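Local coordinates for protein 3-methyladenine dna-glycosylase (Archaeoglobus fulgidus, PDB 2JHN) that belongs to the AlkA-type DNA glycosylases of the HhH-GPD superfamily, a family of base excision DNA repair proteins, at residues F236-L250 / L278-K290. The protein carries 1 engineered substitution. Residues are numbered along the deposited sequence; the frame is centred on the assembly and turned at random.
Sequences FPADDLGVRRAVSRL and LFYLFLYDRFFSK
L281 pushes its two methyl groups in different directions against helix 241-250: CD1 meets the ring edge of F236 at CZ (3.6 Å) and also touches CG2 of V247, whereas CD2 lies against L250 CD1 (3.6 Å) and the methyl of A246. A246 is the small residue at the crossing, its CB packed against the carbonyl oxygen of L281 and the ring edge of Y284, and it lets the backbones approach to 5.3 Å between A246 CA and D285 CA. L250 continues this apolar patch along the Y284 ring, bordered by L101 of helix 96-104. Toward the start of helix 241-250, L278 sets both its methyl groups against CG and CD of the P237 ring and wedges CD1 tightly against V243 CG2, 3.5 Å away. The two helices lie in the helical part of this HhH-GPD protein and cross almost perpendicularly, at 85°, with their axes 8.7 Å apart. D240, which probably corresponds to the aspartate that follows the helix-hairpin-helix in this superfamily, is the N-cap of helix 241-250; its OD2 accepts from V243 N while OD1 is held by W221. On the flank of the crossing, R245 grips D285 side-on, NE to OD1 and NH2 to OD2, each 3.0 Å long. The guanidinium and carboxylate are nearly coplanar, 25° apart, and a bend at chi3 (-62°) turns R245 back along its own helix, with G242 CA against one guanidinium face. D285 also lies against the G242 backbone, OD2 3.4 Å from G242 CA. Farther along, R249 runs across Y284 and lays its guanidinium face over S289 CB.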
loop_
_atom_site.group_PDB
_atom_site.type_symbol
_atom_site.label_atom_id
_atom_site.label_comp_id
_atom_site.label_asym_id
_atom_site.label_seq_id
_atom_site.Cartn_x
_atom_site.Cartn_y
_atom_site.Cartn_z
ATOM N N PHE A 236 -0.285 -9.593 10.938
ATOM C CA PHE A 236 -0.882 -10.295 9.808
ATOM C C PHE A 236 -2.396 -10.196 9.915
ATOM O O PHE A 236 -2.975 -10.745 10.866
ATOM C CB PHE A 236 -0.399 -11.751 9.758
ATOM C CG PHE A 236 -0.772 -12.470 8.478
ATOM C CD1 PHE A 236 -0.024 -12.266 7.303
ATOM C CD2 PHE A 236 -1.857 -13.343 8.453
ATOM C CE1 PHE A 236 -0.366 -12.940 6.101
ATOM C CE2 PHE A 236 -2.229 -14.019 7.280
ATOM C CZ PHE A 236 -1.465 -13.814 6.094
ATOM N N PRO A 237 -3.042 -9.492 8.954
ATOM C CA PRO A 237 -4.493 -9.207 9.019
ATOM C C PRO A 237 -5.394 -10.372 8.585
ATOM O O PRO A 237 -5.949 -10.385 7.469
ATOM C CB PRO A 237 -4.652 -7.998 8.090
ATOM C CG PRO A 237 -3.584 -8.218 7.035
ATOM C CD PRO A 237 -2.426 -8.924 7.731
ATOM N N ALA A 238 -5.557 -11.319 9.492
ATOM C CA ALA A 238 -6.197 -12.602 9.184
ATOM C C ALA A 238 -7.714 -12.514 8.938
ATOM O O ALA A 238 -8.301 -13.411 8.298
ATOM C CB ALA A 238 -5.862 -13.608 10.311
ATOM N N ASP A 239 -8.361 -11.459 9.442
ATOM C CA ASP A 239 -9.794 -11.238 9.164
ATOM C C ASP A 239 -10.062 -10.816 7.718
ATOM O O ASP A 239 -11.192 -10.870 7.261
ATOM C CB ASP A 239 -10.428 -10.223 10.138
ATOM C CG ASP A 239 -10.355 -10.681 11.574
ATOM O OD1 ASP A 239 -11.086 -11.644 11.925
ATOM O OD2 ASP A 239 -9.548 -10.097 12.348
ATOM N N ASP A 240 -9.026 -10.390 6.992
ATOM C CA ASP A 240 -9.229 -9.943 5.617
ATOM C C ASP A 240 -9.774 -11.124 4.782
ATOM O O ASP A 240 -9.181 -12.212 4.779
ATOM C CB ASP A 240 -7.912 -9.372 5.042
ATOM C CG ASP A 240 -8.118 -8.684 3.696
ATOM O OD1 ASP A 240 -8.219 -7.432 3.664
ATOM O OD2 ASP A 240 -8.203 -9.404 2.677
ATOM N N LEU A 241 -10.911 -10.924 4.115
ATOM C CA LEU A 241 -11.547 -12.012 3.333
ATOM C C LEU A 241 -10.699 -12.514 2.153
ATOM O O LEU A 241 -10.665 -13.701 1.880
ATOM C CB LEU A 241 -12.931 -11.593 2.847
ATOM C CG LEU A 241 -13.945 -12.044 3.898
ATOM C CD1 LEU A 241 -14.526 -10.875 4.673
ATOM C CD2 LEU A 241 -15.022 -12.858 3.208
ATOM N N GLY A 242 -10.016 -11.599 1.474
ATOM C CA GLY A 242 -9.039 -11.983 0.466
ATOM C C GLY A 242 -7.896 -12.820 1.008
ATOM O O GLY A 242 -7.465 -13.792 0.366
ATOM N N VAL A 243 -7.394 -12.454 2.190
ATOM C CA VAL A 243 -6.340 -13.228 2.844
ATOM C C VAL A 243 -6.835 -14.638 3.186
ATOM O O VAL A 243 -6.141 -15.624 2.926
ATOM C CB VAL A 243 -5.793 -12.495 4.109
ATOM C CG1 VAL A 243 -4.871 -13.402 4.933
ATOM C CG2 VAL A 243 -5.046 -11.209 3.701
ATOM N N ARG A 244 -8.034 -14.731 3.771
ATOM C CA ARG A 244 -8.599 -16.038 4.140
ATOM C C ARG A 244 -8.757 -16.955 2.909
ATOM O O ARG A 244 -8.330 -18.121 2.935
ATOM C CB ARG A 244 -9.923 -15.852 4.900
ATOM C CG ARG A 244 -9.744 -15.258 6.303
ATOM C CD ARG A 244 -11.114 -14.953 6.950
ATOM N NE ARG A 244 -11.933 -16.165 7.020
ATOM C CZ ARG A 244 -13.263 -16.176 7.006
ATOM N NH1 ARG A 244 -13.940 -15.042 6.923
ATOM N NH2 ARG A 244 -13.918 -17.328 7.078
ATOM N N ARG A 245 -9.307 -16.399 1.834
ATOM C CA ARG A 245 -9.437 -17.112 0.548
ATOM C C ARG A 245 -8.095 -17.638 0.023
ATOM O O ARG A 245 -7.976 -18.822 -0.308
ATOM C CB ARG A 245 -10.101 -16.240 -0.514
ATOM C CG ARG A 245 -11.575 -15.896 -0.264
ATOM C CD ARG A 245 -12.241 -15.236 -1.496
ATOM N NE ARG A 245 -11.656 -13.962 -1.896
ATOM C CZ ARG A 245 -12.186 -12.762 -1.650
ATOM N NH1 ARG A 245 -13.340 -12.646 -0.990
ATOM N NH2 ARG A 245 -11.559 -11.666 -2.064
ATOM N N ALA A 246 -7.079 -16.771 -0.020
ATOM C CA ALA A 246 -5.752 -17.160 -0.515
ATOM C C ALA A 246 -5.086 -18.247 0.327
ATOM O O ALA A 246 -4.561 -19.232 -0.213
ATOM C CB ALA A 246 -4.843 -15.911 -0.655
ATOM N N VAL A 247 -5.118 -18.088 1.648
ATOM C CA VAL A 247 -4.494 -19.054 2.553
ATOM C C VAL A 247 -5.215 -20.410 2.504
ATOM O O VAL A 247 -4.580 -21.457 2.585
ATOM C CB VAL A 247 -4.400 -18.519 4.021
ATOM C CG1 VAL A 247 -3.935 -19.617 4.977
ATOM C CG2 VAL A 247 -3.454 -17.326 4.091
ATOM N N SER A 248 -6.534 -20.364 2.367
ATOM C CA SER A 248 -7.349 -21.580 2.252
ATOM C C SER A 248 -7.065 -22.341 0.963
ATOM O O SER A 248 -6.947 -23.577 0.995
ATOM C CB SER A 248 -8.833 -21.241 2.343
ATOM O OG SER A 248 -9.138 -20.738 3.633
ATOM N N ARG A 249 -6.965 -21.608 -0.148
ATOM C CA ARG A 249 -6.638 -22.166 -1.469
ATOM C C ARG A 249 -5.241 -22.789 -1.519
ATOM O O ARG A 249 -5.047 -23.859 -2.115
ATOM C CB ARG A 249 -6.809 -21.104 -2.563
ATOM C CG ARG A 249 -6.917 -21.676 -3.962
ATOM C CD ARG A 249 -7.875 -20.881 -4.836
ATOM N NE ARG A 249 -8.124 -21.585 -6.094
ATOM C CZ ARG A 249 -7.354 -21.475 -7.173
ATOM N NH1 ARG A 249 -6.295 -20.679 -7.155
ATOM N NH2 ARG A 249 -7.644 -22.154 -8.273
ATOM N N LEU A 250 -4.279 -22.144 -0.862
ATOM C CA LEU A 250 -2.916 -22.639 -0.796
ATOM C C LEU A 250 -2.728 -23.882 0.058
ATOM O O LEU A 250 -2.017 -24.805 -0.346
ATOM C CB LEU A 250 -1.975 -21.547 -0.275
ATOM C CG LEU A 250 -1.420 -20.567 -1.294
ATOM C CD1 LEU A 250 -0.618 -19.518 -0.549
ATOM C CD2 LEU A 250 -0.548 -21.280 -2.332
ATOM N N LEU A 278 2.120 -11.515 2.755
ATOM C CA LEU A 278 0.819 -10.914 2.612
ATOM C C LEU A 278 0.602 -10.282 1.220
ATOM O O LEU A 278 -0.472 -10.437 0.625
ATOM C CB LEU A 278 0.663 -9.828 3.688
ATOM C CG LEU A 278 -0.596 -8.959 3.631
ATOM C CD1 LEU A 278 -1.859 -9.771 3.859
ATOM C CD2 LEU A 278 -0.474 -7.824 4.621
ATOM N N PHE A 279 1.608 -9.576 0.704
ATOM C CA PHE A 279 1.498 -8.962 -0.635
ATOM C C PHE A 279 1.390 -10.029 -1.761
ATOM O O PHE A 279 0.632 -9.842 -2.727
ATOM C CB PHE A 279 2.659 -8.002 -0.903
ATOM C CG PHE A 279 2.490 -6.628 -0.262
ATOM C CD1 PHE A 279 2.167 -6.487 1.086
ATOM C CD2 PHE A 279 2.679 -5.460 -1.032
ATOM C CE1 PHE A 279 2.035 -5.201 1.682
ATOM C CE2 PHE A 279 2.558 -4.178 -0.448
ATOM C CZ PHE A 279 2.227 -4.052 0.911
ATOM N N TYR A 280 2.146 -11.121 -1.617
ATOM C CA TYR A 280 2.005 -12.300 -2.520
ATOM C C TYR A 280 0.597 -12.909 -2.441
ATOM O O TYR A 280 0.061 -13.321 -3.464
ATOM C CB TYR A 280 3.075 -13.371 -2.222
ATOM C CG TYR A 280 4.472 -12.976 -2.715
ATOM C CD1 TYR A 280 5.271 -12.123 -1.958
ATOM C CD2 TYR A 280 4.975 -13.452 -3.949
ATOM C CE1 TYR A 280 6.554 -11.717 -2.402
ATOM C CE2 TYR A 280 6.277 -13.086 -4.394
ATOM C CZ TYR A 280 7.050 -12.210 -3.616
ATOM O OH TYR A 280 8.288 -11.819 -4.034
ATOM N N LEU A 281 0.004 -12.952 -1.240
ATOM C CA LEU A 281 -1.369 -13.462 -1.055
ATOM C C LEU A 281 -2.401 -12.524 -1.723
ATOM O O LEU A 281 -3.367 -12.999 -2.322
ATOM C CB LEU A 281 -1.699 -13.679 0.429
ATOM C CG LEU A 281 -0.884 -14.748 1.164
ATOM C CD1 LEU A 281 -1.215 -14.756 2.650
ATOM C CD2 LEU A 281 -1.095 -16.169 0.564
ATOM N N PHE A 282 -2.188 -11.208 -1.648
ATOM C CA PHE A 282 -3.073 -10.272 -2.366
ATOM C C PHE A 282 -3.001 -10.536 -3.879
ATOM O O PHE A 282 -4.027 -10.574 -4.556
ATOM C CB PHE A 282 -2.696 -8.802 -2.129
ATOM C CG PHE A 282 -3.000 -8.282 -0.729
ATOM C CD1 PHE A 282 -4.118 -8.720 -0.000
ATOM C CD2 PHE A 282 -2.167 -7.322 -0.173
ATOM C CE1 PHE A 282 -4.377 -8.186 1.316
ATOM C CE2 PHE A 282 -2.409 -6.784 1.102
ATOM C CZ PHE A 282 -3.519 -7.233 1.844
ATOM N N LEU A 283 -1.792 -10.689 -4.411
ATOM C CA LEU A 283 -1.647 -10.966 -5.846
ATOM C C LEU A 283 -2.358 -12.279 -6.225
ATOM O O LEU A 283 -3.030 -12.350 -7.238
ATOM C CB LEU A 283 -0.173 -11.049 -6.236
ATOM C CG LEU A 283 0.632 -9.753 -6.189
ATOM C CD1 LEU A 283 2.116 -10.071 -6.253
ATOM C CD2 LEU A 283 0.184 -8.844 -7.323
ATOM N N TYR A 284 -2.167 -13.305 -5.400
ATOM C CA TYR A 284 -2.740 -14.649 -5.588
ATOM C C TYR A 284 -4.257 -14.584 -5.583
ATOM O O TYR A 284 -4.929 -15.141 -6.463
ATOM C CB TYR A 284 -2.243 -15.565 -4.466
ATOM C CG TYR A 284 -2.512 -17.025 -4.695
ATOM C CD1 TYR A 284 -1.812 -17.731 -5.665
ATOM C CD2 TYR A 284 -3.450 -17.700 -3.941
ATOM C CE1 TYR A 284 -2.048 -19.070 -5.873
ATOM C CE2 TYR A 284 -3.691 -19.050 -4.137
ATOM C CZ TYR A 284 -2.985 -19.724 -5.106
ATOM O OH TYR A 284 -3.227 -21.056 -5.326
ATOM N N ASP A 285 -4.804 -13.880 -4.599
ATOM C CA ASP A 285 -6.249 -13.685 -4.520
ATOM C C ASP A 285 -6.811 -12.908 -5.716
ATOM O O ASP A 285 -7.903 -13.230 -6.210
ATOM C CB ASP A 285 -6.634 -12.981 -3.218
ATOM C CG ASP A 285 -8.162 -12.886 -3.034
ATOM O OD1 ASP A 285 -8.860 -13.949 -3.062
ATOM O OD2 ASP A 285 -8.647 -11.744 -2.867
ATOM N N ARG A 286 -6.082 -11.895 -6.176
ATOM C CA ARG A 286 -6.533 -11.069 -7.300
ATOM C C ARG A 286 -6.362 -11.804 -8.636
ATOM O O ARG A 286 -7.228 -11.681 -9.517
ATOM C CB ARG A 286 -5.742 -9.765 -7.382
ATOM C CG ARG A 286 -6.050 -8.719 -6.313
ATOM C CD ARG A 286 -5.117 -7.521 -6.518
ATOM N NE ARG A 286 -4.989 -6.617 -5.365
ATOM C CZ ARG A 286 -3.955 -5.797 -5.223
ATOM N NH1 ARG A 286 -2.996 -5.808 -6.151
ATOM N NH2 ARG A 286 -3.876 -4.978 -4.175
ATOM N N PHE A 287 -5.257 -12.549 -8.770
ATOM C CA PHE A 287 -4.787 -13.069 -10.077
ATOM C C PHE A 287 -4.855 -14.583 -10.290
ATOM O O PHE A 287 -4.571 -15.082 -11.392
ATOM C CB PHE A 287 -3.361 -12.599 -10.371
ATOM C CG PHE A 287 -3.255 -11.130 -10.623
ATOM C CD1 PHE A 287 -4.109 -10.503 -11.529
ATOM C CD2 PHE A 287 -2.305 -10.370 -9.962
ATOM C CE1 PHE A 287 -4.018 -9.135 -11.775
ATOM C CE2 PHE A 287 -2.200 -8.997 -10.194
ATOM C CZ PHE A 287 -3.056 -8.379 -11.103
ATOM N N PHE A 288 -5.217 -15.313 -9.250
ATOM C CA PHE A 288 -5.365 -16.758 -9.363
ATOM C C PHE A 288 -6.494 -17.216 -8.426
ATOM O O PHE A 288 -6.306 -18.126 -7.597
ATOM C CB PHE A 288 -4.018 -17.456 -9.081
ATOM C CG PHE A 288 -3.930 -18.878 -9.616
ATOM C CD1 PHE A 288 -3.932 -19.125 -10.992
ATOM C CD2 PHE A 288 -3.828 -19.961 -8.740
ATOM C CE1 PHE A 288 -3.848 -20.436 -11.495
ATOM C CE2 PHE A 288 -3.745 -21.275 -9.225
ATOM C CZ PHE A 288 -3.757 -21.510 -10.609
ATOM N N SER A 289 -7.650 -16.538 -8.548
ATOM C CA SER A 289 -8.935 -16.956 -7.927
ATOM C C SER A 289 -10.024 -15.867 -7.842
ATOM O O SER A 289 -11.208 -16.154 -8.050
ATOM C CB SER A 289 -8.734 -17.603 -6.538
ATOM O OG SER A 289 -8.639 -16.636 -5.499
ATOM N N LYS A 290 -9.612 -14.635 -7.542
ATOM C CA LYS A 290 -10.513 -13.519 -7.159
ATOM C C LYS A 290 -11.712 -13.904 -6.304
ATOM O O LYS A 290 -11.576 -14.052 -5.091
ATOM C CB LYS A 290 -10.915 -12.641 -8.351
ATOM C CG LYS A 290 -10.225 -11.284 -8.318
ATOM C CD LYS A 290 -10.447 -10.471 -9.574
ATOM C CE LYS A 290 -9.614 -9.193 -9.537
ATOM N NZ LYS A 290 -9.910 -8.278 -10.681
#